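Long-range contact in collagen adhesin (PDB 2F68), which probably attaches Staphylococcus aureus to host tissue by binding collagen, its extracellular region being proposed to wrap around the collagen in a 'hug': residues Y153-V167 with K289-N301. Numbering follows the deposited sequence.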
ATOM      1  N   TYR A 153      17.344   7.687  13.502  1.00 21.56           N
ATOM      2  CA  TYR A 153      15.911   7.877  13.312  1.00 19.81           C
ATOM      3  C   TYR A 153      15.558   8.177  11.859  1.00 20.64           C
ATOM      4  O   TYR A 153      16.136   9.072  11.238  1.00 18.58           O
ATOM      5  CB  TYR A 153      15.382   8.981  14.238  1.00 20.52           C
ATOM      6  CG  TYR A 153      13.948   9.390  13.964  1.00 20.05           C
ATOM      7  CD1 TYR A 153      12.884   8.565  14.325  1.00 19.38           C
ATOM      8  CD2 TYR A 153      13.659  10.606  13.346  1.00 17.82           C
ATOM      9  CE1 TYR A 153      11.567   8.937  14.074  1.00 18.73           C
ATOM     10  CE2 TYR A 153      12.344  10.989  13.090  1.00 18.68           C
ATOM     11  CZ  TYR A 153      11.305  10.148  13.457  1.00 19.27           C
ATOM     12  OH  TYR A 153      10.004  10.519  13.207  1.00 18.95           O
ATOM     13  N   TYR A 154      14.608   7.409  11.330  1.00 20.69           N
ATOM     14  CA  TYR A 154      14.033   7.662  10.013  1.00 21.24           C
ATOM     15  C   TYR A 154      12.545   7.321  10.022  1.00 21.10           C
ATOM     16  O   TYR A 154      12.096   6.485  10.811  1.00 21.89           O
ATOM     17  CB  TYR A 154      14.773   6.876   8.920  1.00 23.11           C
ATOM     18  CG  TYR A 154      14.462   5.393   8.873  1.00 24.46           C
ATOM     19  CD1 TYR A 154      15.141   4.491   9.690  1.00 25.10           C
ATOM     20  CD2 TYR A 154      13.498   4.890   7.996  1.00 24.62           C
ATOM     21  CE1 TYR A 154      14.862   3.128   9.646  1.00 25.61           C
ATOM     22  CE2 TYR A 154      13.210   3.530   7.945  1.00 25.85           C
ATOM     23  CZ  TYR A 154      13.896   2.655   8.772  1.00 25.79           C
ATOM     24  OH  TYR A 154      13.616   1.308   8.724  1.00 25.40           O
ATOM     25  N   LYS A 155      11.789   7.971   9.142  1.00 20.04           N
ATOM     26  CA  LYS A 155      10.347   7.771   9.070  1.00 21.41           C
ATOM     27  C   LYS A 155       9.928   7.252   7.695  1.00 20.03           C
ATOM     28  O   LYS A 155      10.356   7.779   6.665  1.00 20.16           O
ATOM     29  CB  LYS A 155       9.617   9.073   9.407  1.00 22.82           C
ATOM     30  CG  LYS A 155       8.147   8.895   9.758  1.00 29.86           C
ATOM     31  CD  LYS A 155       7.503  10.210  10.185  1.00 34.97           C
ATOM     32  CE  LYS A 155       7.457  11.232   9.053  1.00 32.18           C
ATOM     33  NZ  LYS A 155       6.854  10.690   7.803  1.00 29.94           N
ATOM     34  N   THR A 156       9.093   6.215   7.696  1.00 19.70           N
ATOM     35  CA  THR A 156       8.623   5.581   6.463  1.00 20.06           C
ATOM     36  C   THR A 156       7.147   5.181   6.557  1.00 20.21           C
ATOM     37  O   THR A 156       6.561   5.185   7.641  1.00 20.50           O
ATOM     38  CB  THR A 156       9.498   4.352   6.080  1.00 19.40           C
ATOM     39  OG1 THR A 156       9.065   3.824   4.820  1.00 20.55           O
ATOM     40  CG2 THR A 156       9.421   3.257   7.147  1.00 21.63           C
ATOM     41  N   GLY A 157       6.556   4.841   5.412  1.00 20.74           N
ATOM     42  CA  GLY A 157       5.158   4.420   5.353  1.00 20.58           C
ATOM     43  C   GLY A 157       4.776   3.778   4.033  1.00 22.13           C
ATOM     44  O   GLY A 157       5.464   3.953   3.024  1.00 19.67           O
ATOM     45  N   ASP A 158       3.672   3.035   4.044  1.00 22.08           N
ATOM     46  CA  ASP A 158       3.163   2.363   2.846  1.00 25.21           C
ATOM     47  C   ASP A 158       1.649   2.148   2.902  1.00 26.53           C
ATOM     48  O   ASP A 158       1.015   2.386   3.933  1.00 24.48           O
ATOM     49  CB  ASP A 158       3.893   1.030   2.618  1.00 25.88           C
ATOM     50  CG  ASP A 158       3.708   0.051   3.768  1.00 27.15           C
ATOM     51  OD1 ASP A 158       2.644  -0.602   3.835  1.00 29.33           O
ATOM     52  OD2 ASP A 158       4.636  -0.078   4.593  1.00 34.47           O
ATOM     53  N   MET A 159       1.082   1.704   1.783  1.00 27.39           N
ATOM     54  CA  MET A 159      -0.337   1.372   1.705  1.00 29.51           C
ATOM     55  C   MET A 159      -0.508  -0.122   1.445  1.00 28.11           C
ATOM     56  O   MET A 159       0.099  -0.673   0.524  1.00 27.31           O
ATOM     57  CB  MET A 159      -1.020   2.193   0.607  1.00 30.07           C
ATOM     58  CG  MET A 159      -2.539   2.258   0.722  1.00 31.54           C
ATOM     59  SD  MET A 159      -3.322   3.223  -0.588  1.00 38.83           S
ATOM     60  CE  MET A 159      -2.804   4.888  -0.166  1.00 23.47           C
ATOM     61  N   LEU A 160      -1.327  -0.770   2.270  1.00 27.03           N
ATOM     62  CA  LEU A 160      -1.593  -2.203   2.149  1.00 27.04           C
ATOM     63  C   LEU A 160      -2.470  -2.545   0.946  1.00 25.09           C
ATOM     64  O   LEU A 160      -3.449  -1.846   0.676  1.00 24.83           O
ATOM     65  CB  LEU A 160      -2.221  -2.748   3.438  1.00 27.25           C
ATOM     66  CG  LEU A 160      -1.450  -3.767   4.291  1.00 29.95           C
ATOM     67  CD1 LEU A 160       0.063  -3.568   4.259  1.00 30.96           C
ATOM     68  CD2 LEU A 160      -1.972  -3.760   5.722  1.00 31.30           C
ATOM     69  N   PRO A 161      -2.111  -3.618   0.212  1.00 24.39           N
ATOM     70  CA  PRO A 161      -2.890  -4.106  -0.930  1.00 23.49           C
ATOM     71  C   PRO A 161      -4.308  -4.545  -0.558  1.00 23.40           C
ATOM     72  O   PRO A 161      -5.212  -4.466  -1.393  1.00 23.17           O
ATOM     73  CB  PRO A 161      -2.077  -5.310  -1.420  1.00 23.54           C
ATOM     74  CG  PRO A 161      -0.699  -5.071  -0.911  1.00 24.14           C
ATOM     75  CD  PRO A 161      -0.896  -4.427   0.419  1.00 23.28           C
ATOM     76  N   GLU A 162      -4.493  -5.001   0.680  1.00 24.32           N
ATOM     77  CA  GLU A 162      -5.809  -5.424   1.165  1.00 26.62           C
ATOM     78  C   GLU A 162      -6.677  -4.256   1.640  1.00 26.86           C
ATOM     79  O   GLU A 162      -7.907  -4.356   1.646  1.00 28.13           O
ATOM     80  CB  GLU A 162      -5.686  -6.492   2.265  1.00 27.39           C
ATOM     81  CG  GLU A 162      -4.799  -6.118   3.456  1.00 30.99           C
ATOM     82  CD  GLU A 162      -3.373  -6.631   3.329  1.00 35.67           C
ATOM     83  OE1 GLU A 162      -2.807  -6.595   2.214  1.00 32.36           O
ATOM     84  OE2 GLU A 162      -2.809  -7.067   4.356  1.00 36.29           O
ATOM     85  N   ASP A 163      -6.036  -3.156   2.032  1.00 26.16           N
ATOM     86  CA  ASP A 163      -6.746  -1.984   2.542  1.00 28.07           C
ATOM     87  C   ASP A 163      -6.177  -0.681   1.977  1.00 26.88           C
ATOM     88  O   ASP A 163      -5.122  -0.209   2.411  1.00 26.33           O
ATOM     89  CB  ASP A 163      -6.721  -1.971   4.077  1.00 29.67           C
ATOM     90  CG  ASP A 163      -7.686  -0.961   4.675  1.00 32.71           C
ATOM     91  OD1 ASP A 163      -8.742  -0.690   4.063  1.00 37.94           O
ATOM     92  OD2 ASP A 163      -7.391  -0.444   5.773  1.00 36.99           O
ATOM     93  N   THR A 164      -6.888  -0.107   1.008  1.00 25.97           N
ATOM     94  CA  THR A 164      -6.461   1.130   0.347  1.00 27.09           C
ATOM     95  C   THR A 164      -6.932   2.391   1.077  1.00 26.60           C
ATOM     96  O   THR A 164      -6.449   3.490   0.798  1.00 27.88           O
ATOM     97  CB  THR A 164      -6.920   1.181  -1.136  1.00 27.71           C
ATOM     98  OG1 THR A 164      -6.225   2.231  -1.821  1.00 36.10           O
ATOM     99  CG2 THR A 164      -8.428   1.412  -1.245  1.00 22.53           C
ATOM    100  N   THR A 165      -7.870   2.224   2.008  1.00 26.29           N
ATOM    101  CA  THR A 165      -8.471   3.351   2.726  1.00 26.44           C
ATOM    102  C   THR A 165      -7.574   3.910   3.832  1.00 25.21           C
ATOM    103  O   THR A 165      -7.809   5.013   4.332  1.00 24.98           O
ATOM    104  CB  THR A 165      -9.852   2.982   3.321  1.00 26.08           C
ATOM    105  OG1 THR A 165      -9.735   1.801   4.123  1.00 25.99           O
ATOM    106  CG2 THR A 165     -10.873   2.744   2.214  1.00 28.32           C
ATOM    107  N   HIS A 166      -6.550   3.146   4.207  1.00 24.94           N
ATOM    108  CA  HIS A 166      -5.622   3.551   5.262  1.00 24.94           C
ATOM    109  C   HIS A 166      -4.185   3.670   4.761  1.00 23.64           C
ATOM    110  O   HIS A 166      -3.767   2.938   3.861  1.00 23.96           O
ATOM    111  CB  HIS A 166      -5.685   2.571   6.436  1.00 24.59           C
ATOM    112  CG  HIS A 166      -6.943   2.672   7.240  1.00 27.18           C
ATOM    113  ND1 HIS A 166      -8.068   1.928   6.957  1.00 30.03           N
ATOM    114  CD2 HIS A 166      -7.252   3.426   8.320  1.00 29.36           C
ATOM    115  CE1 HIS A 166      -9.016   2.221   7.828  1.00 31.51           C
ATOM    116  NE2 HIS A 166      -8.547   3.128   8.667  1.00 31.77           N
ATOM    117  N   VAL A 167      -3.442   4.603   5.352  1.00 23.62           N
ATOM    118  CA  VAL A 167      -2.018   4.764   5.068  1.00 22.79           C
ATOM    119  C   VAL A 167      -1.218   4.478   6.339  1.00 23.00           C
ATOM    120  O   VAL A 167      -1.385   5.157   7.355  1.00 21.62           O
ATOM    121  CB  VAL A 167      -1.679   6.182   4.532  1.00 23.44           C
ATOM    122  CG1 VAL A 167      -0.201   6.282   4.172  1.00 21.64           C
ATOM    123  CG2 VAL A 167      -2.536   6.528   3.322  1.00 25.08           C
ATOM    124  N   LYS A 289      16.131  18.210  13.122  1.00 25.42           N
ATOM    125  CA  LYS A 289      16.356  17.801  11.738  1.00 25.68           C
ATOM    126  C   LYS A 289      15.096  17.148  11.178  1.00 24.81           C
ATOM    127  O   LYS A 289      14.424  16.380  11.870  1.00 24.57           O
ATOM    128  CB  LYS A 289      17.547  16.843  11.643  1.00 25.55           C
ATOM    129  CG  LYS A 289      18.085  16.636  10.233  1.00 28.65           C
ATOM    130  CD  LYS A 289      19.268  15.679  10.225  1.00 27.60           C
ATOM    131  CE  LYS A 289      19.765  15.411   8.811  1.00 28.60           C
ATOM    132  NZ  LYS A 289      18.804  14.599   8.009  1.00 37.96           N
ATOM    133  N   SER A 290      14.783  17.462   9.922  1.00 25.28           N
ATOM    134  CA  SER A 290      13.578  16.958   9.269  1.00 24.00           C
ATOM    135  C   SER A 290      13.745  15.529   8.763  1.00 24.06           C
ATOM    136  O   SER A 290      14.745  15.195   8.124  1.00 23.22           O
ATOM    137  CB  SER A 290      13.171  17.876   8.115  1.00 24.57           C
ATOM    138  OG  SER A 290      12.834  19.167   8.588  1.00 28.90           O
ATOM    139  N   PHE A 291      12.754  14.694   9.065  1.00 23.44           N
ATOM    140  CA  PHE A 291      12.700  13.321   8.570  1.00 21.92           C
ATOM    141  C   PHE A 291      11.296  13.032   8.042  1.00 21.57           C
ATOM    142  O   PHE A 291      10.451  12.484   8.753  1.00 21.53           O
ATOM    143  CB  PHE A 291      13.092  12.327   9.670  1.00 22.28           C
ATOM    144  CG  PHE A 291      14.517  12.462  10.134  1.00 22.06           C
ATOM    145  CD1 PHE A 291      14.827  13.217  11.261  1.00 22.00           C
ATOM    146  CD2 PHE A 291      15.550  11.834   9.444  1.00 23.81           C
ATOM    147  CE1 PHE A 291      16.145  13.345  11.696  1.00 25.93           C
ATOM    148  CE2 PHE A 291      16.871  11.957   9.870  1.00 24.65           C
ATOM    149  CZ  PHE A 291      17.168  12.714  10.997  1.00 24.88           C
ATOM    150  N   ASN A 292      11.060  13.413   6.789  1.00 21.11           N
ATOM    151  CA  ASN A 292       9.729  13.350   6.186  1.00 21.87           C
ATOM    152  C   ASN A 292       9.560  12.168   5.234  1.00 23.28           C
ATOM    153  O   ASN A 292      10.541  11.654   4.690  1.00 22.83           O
ATOM    154  CB  ASN A 292       9.412  14.659   5.448  1.00 21.24           C
ATOM    155  CG  ASN A 292       9.833  15.902   6.227  1.00 22.55           C
ATOM    156  OD1 ASN A 292      10.434  16.818   5.666  1.00 25.76           O
ATOM    157  ND2 ASN A 292       9.521  15.936   7.520  1.00 18.79           N
ATOM    158  N   HIS A 293       8.312  11.746   5.038  1.00 23.20           N
ATOM    159  CA  HIS A 293       7.991  10.668   4.103  1.00 23.90           C
ATOM    160  C   HIS A 293       6.666  10.916   3.386  1.00 24.09           C
ATOM    161  O   HIS A 293       5.717  11.441   3.977  1.00 23.50           O
ATOM    162  CB  HIS A 293       7.960   9.316   4.818  1.00 23.33           C
ATOM    163  CG  HIS A 293       8.052   8.143   3.893  1.00 24.70           C
ATOM    164  ND1 HIS A 293       6.941   7.469   3.432  1.00 25.93           N
ATOM    165  CD2 HIS A 293       9.123   7.532   3.334  1.00 22.78           C
ATOM    166  CE1 HIS A 293       7.326   6.489   2.633  1.00 24.83           C
ATOM    167  NE2 HIS A 293       8.644   6.505   2.558  1.00 26.94           N
ATOM    168  N   THR A 294       6.614  10.529   2.114  1.00 23.57           N
ATOM    169  CA  THR A 294       5.428  10.721   1.282  1.00 24.23           C
ATOM    170  C   THR A 294       4.982   9.395   0.664  1.00 24.13           C
ATOM    171  O   THR A 294       5.782   8.686   0.047  1.00 22.89           O
ATOM    172  CB  THR A 294       5.685  11.763   0.166  1.00 24.62           C
ATOM    173  OG1 THR A 294       6.312  12.924   0.725  1.00 24.87           O
ATOM    174  CG2 THR A 294       4.381  12.173  -0.508  1.00 25.01           C
ATOM    175  N   VAL A 295       3.703   9.070   0.839  1.00 23.76           N
ATOM    176  CA  VAL A 295       3.119   7.850   0.279  1.00 24.14           C
ATOM    177  C   VAL A 295       2.163   8.203  -0.860  1.00 24.48           C
ATOM    178  O   VAL A 295       1.217   8.973  -0.675  1.00 24.21           O
ATOM    179  CB  VAL A 295       2.388   7.007   1.359  1.00 24.00           C
ATOM    180  CG1 VAL A 295       1.769   5.753   0.749  1.00 23.75           C
ATOM    181  CG2 VAL A 295       3.345   6.628   2.479  1.00 21.53           C
ATOM    182  N   HIS A 296       2.426   7.637  -2.036  1.00 24.77           N
ATOM    183  CA  HIS A 296       1.608   7.880  -3.221  1.00 27.13           C
ATOM    184  C   HIS A 296       0.335   7.039  -3.209  1.00 26.89           C
ATOM    185  O   HIS A 296       0.359   5.863  -2.837  1.00 26.87           O
ATOM    186  CB  HIS A 296       2.410   7.602  -4.495  1.00 27.92           C
ATOM    187  CG  HIS A 296       3.612   8.480  -4.657  1.00 30.14           C
ATOM    188  ND1 HIS A 296       4.873   8.098  -4.255  1.00 36.67           N
ATOM    189  CD2 HIS A 296       3.742   9.724  -5.176  1.00 34.52           C
ATOM    190  CE1 HIS A 296       5.730   9.069  -4.520  1.00 33.88           C
ATOM    191  NE2 HIS A 296       5.069  10.067  -5.079  1.00 35.40           N
ATOM    192  N   ASN A 297      -0.771   7.656  -3.617  1.00 26.72           N
ATOM    193  CA  ASN A 297      -2.065   6.982  -3.689  1.00 27.53           C
ATOM    194  C   ASN A 297      -2.147   6.047  -4.893  1.00 27.85           C
ATOM    195  O   ASN A 297      -1.503   6.284  -5.918  1.00 27.14           O
ATOM    196  CB  ASN A 297      -3.199   8.012  -3.737  1.00 27.56           C
ATOM    197  CG  ASN A 297      -4.545   7.432  -3.322  1.00 30.46           C
ATOM    198  OD1 ASN A 297      -4.637   6.294  -2.858  1.00 32.04           O
ATOM    199  ND2 ASN A 297      -5.599   8.224  -3.485  1.00 31.10           N
ATOM    200  N   ILE A 298      -2.944   4.990  -4.759  1.00 28.66           N
ATOM    201  CA  ILE A 298      -3.075   3.972  -5.802  1.00 29.65           C
ATOM    202  C   ILE A 298      -3.950   4.452  -6.960  1.00 29.07           C
ATOM    203  O   ILE A 298      -5.055   4.959  -6.751  1.00 29.52           O
ATOM    204  CB  ILE A 298      -3.614   2.627  -5.230  1.00 29.53           C
ATOM    205  CG1 ILE A 298      -2.701   2.093  -4.111  1.00 30.60           C
ATOM    206  CG2 ILE A 298      -3.813   1.588  -6.340  1.00 30.70           C
ATOM    207  CD1 ILE A 298      -1.218   1.948  -4.482  1.00 32.88           C
ATOM    208  N   ASN A 299      -3.436   4.286  -8.177  1.00 29.67           N
ATOM    209  CA  ASN A 299      -4.150   4.660  -9.393  1.00 30.69           C
ATOM    210  C   ASN A 299      -4.840   3.462 -10.040  1.00 29.39           C
ATOM    211  O   ASN A 299      -4.208   2.432 -10.290  1.00 28.54           O
ATOM    212  CB  ASN A 299      -3.196   5.320 -10.396  1.00 31.37           C
ATOM    213  CG  ASN A 299      -2.502   6.549  -9.830  1.00 36.64           C
ATOM    214  OD1 ASN A 299      -3.126   7.389  -9.179  1.00 39.29           O
ATOM    215  ND2 ASN A 299      -1.204   6.660 -10.086  1.00 36.99           N
ATOM    216  N   ALA A 300      -6.137   3.606 -10.301  1.00 29.36           N
ATOM    217  CA  ALA A 300      -6.923   2.566 -10.958  1.00 28.59           C
ATOM    218  C   ALA A 300      -8.009   3.176 -11.840  1.00 29.04           C
ATOM    219  O   ALA A 300      -8.861   3.929 -11.362  1.00 28.03           O
ATOM    220  CB  ALA A 300      -7.530   1.620  -9.929  1.00 27.98           C
ATOM    221  N   ASN A 301      -7.963   2.847 -13.130  1.00 27.17           N
ATOM    222  CA  ASN A 301      -8.909   3.379 -14.110  1.00 28.01           C
ATOM    223  C   ASN A 301      -9.452   2.303 -15.047  1.00 27.66           C
ATOM    224  O   ASN A 301      -8.755   1.338 -15.367  1.00 27.43           O
ATOM    225  CB  ASN A 301      -8.260   4.499 -14.932  1.00 28.75           C
ATOM    226  CG  ASN A 301      -7.899   5.713 -14.091  1.00 35.79           C
ATOM    227  OD1 ASN A 301      -8.713   6.215 -13.313  1.00 44.21           O
ATOM    228  ND2 ASN A 301      -6.674   6.199 -14.254  1.00 40.85           N
TER
HETATM  229  O   HOH W   1      -7.184   4.755  -2.298  1.00 34.16           O
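Y153 turns a ring edge toward the face of F291 in an offset edge-to-face pair, with planes at 81° and centroids 5.3 Å apart. The carbonyl oxygen Y153 O also lies over one face of F291, near the rim. Further along, the H293 imidazole lies flat against the opposing backbone: T156 CA packs over the ring centre in a CH-pi contact, 3.7 Å from the centroid, while G157 O approaches H293 CE1 to 3.2 Å. With no side chain at G157, V295 CG2 comes within 3.5 Å of G157 O; V295 CB also meets V167 CG1. M159 SD lies 3.8 Å from I298 CG1, and the bend at chi3 (-70°) swings CE to 3.5 Å from N297 OD1. A water hydrogen-bonded to T164 OG1 donates to N297 OD1 (3.0 Å), which also accepts from I298 N.

Outward, S274 OG on strand 269-278 is hydrogen-bonded to both Y153 OH and F291 O. The K155 chain passes F291 O, with CE 3.3 Å from it, and NZ donates to N272 O.

Borders of two separate sheets run alongside in parallel register here, next to the interdomain link 297-299. Lacking clear direct hydrogen bonds, the segments meet through rings, methyls and a thioether laid against side chains and bare backbone.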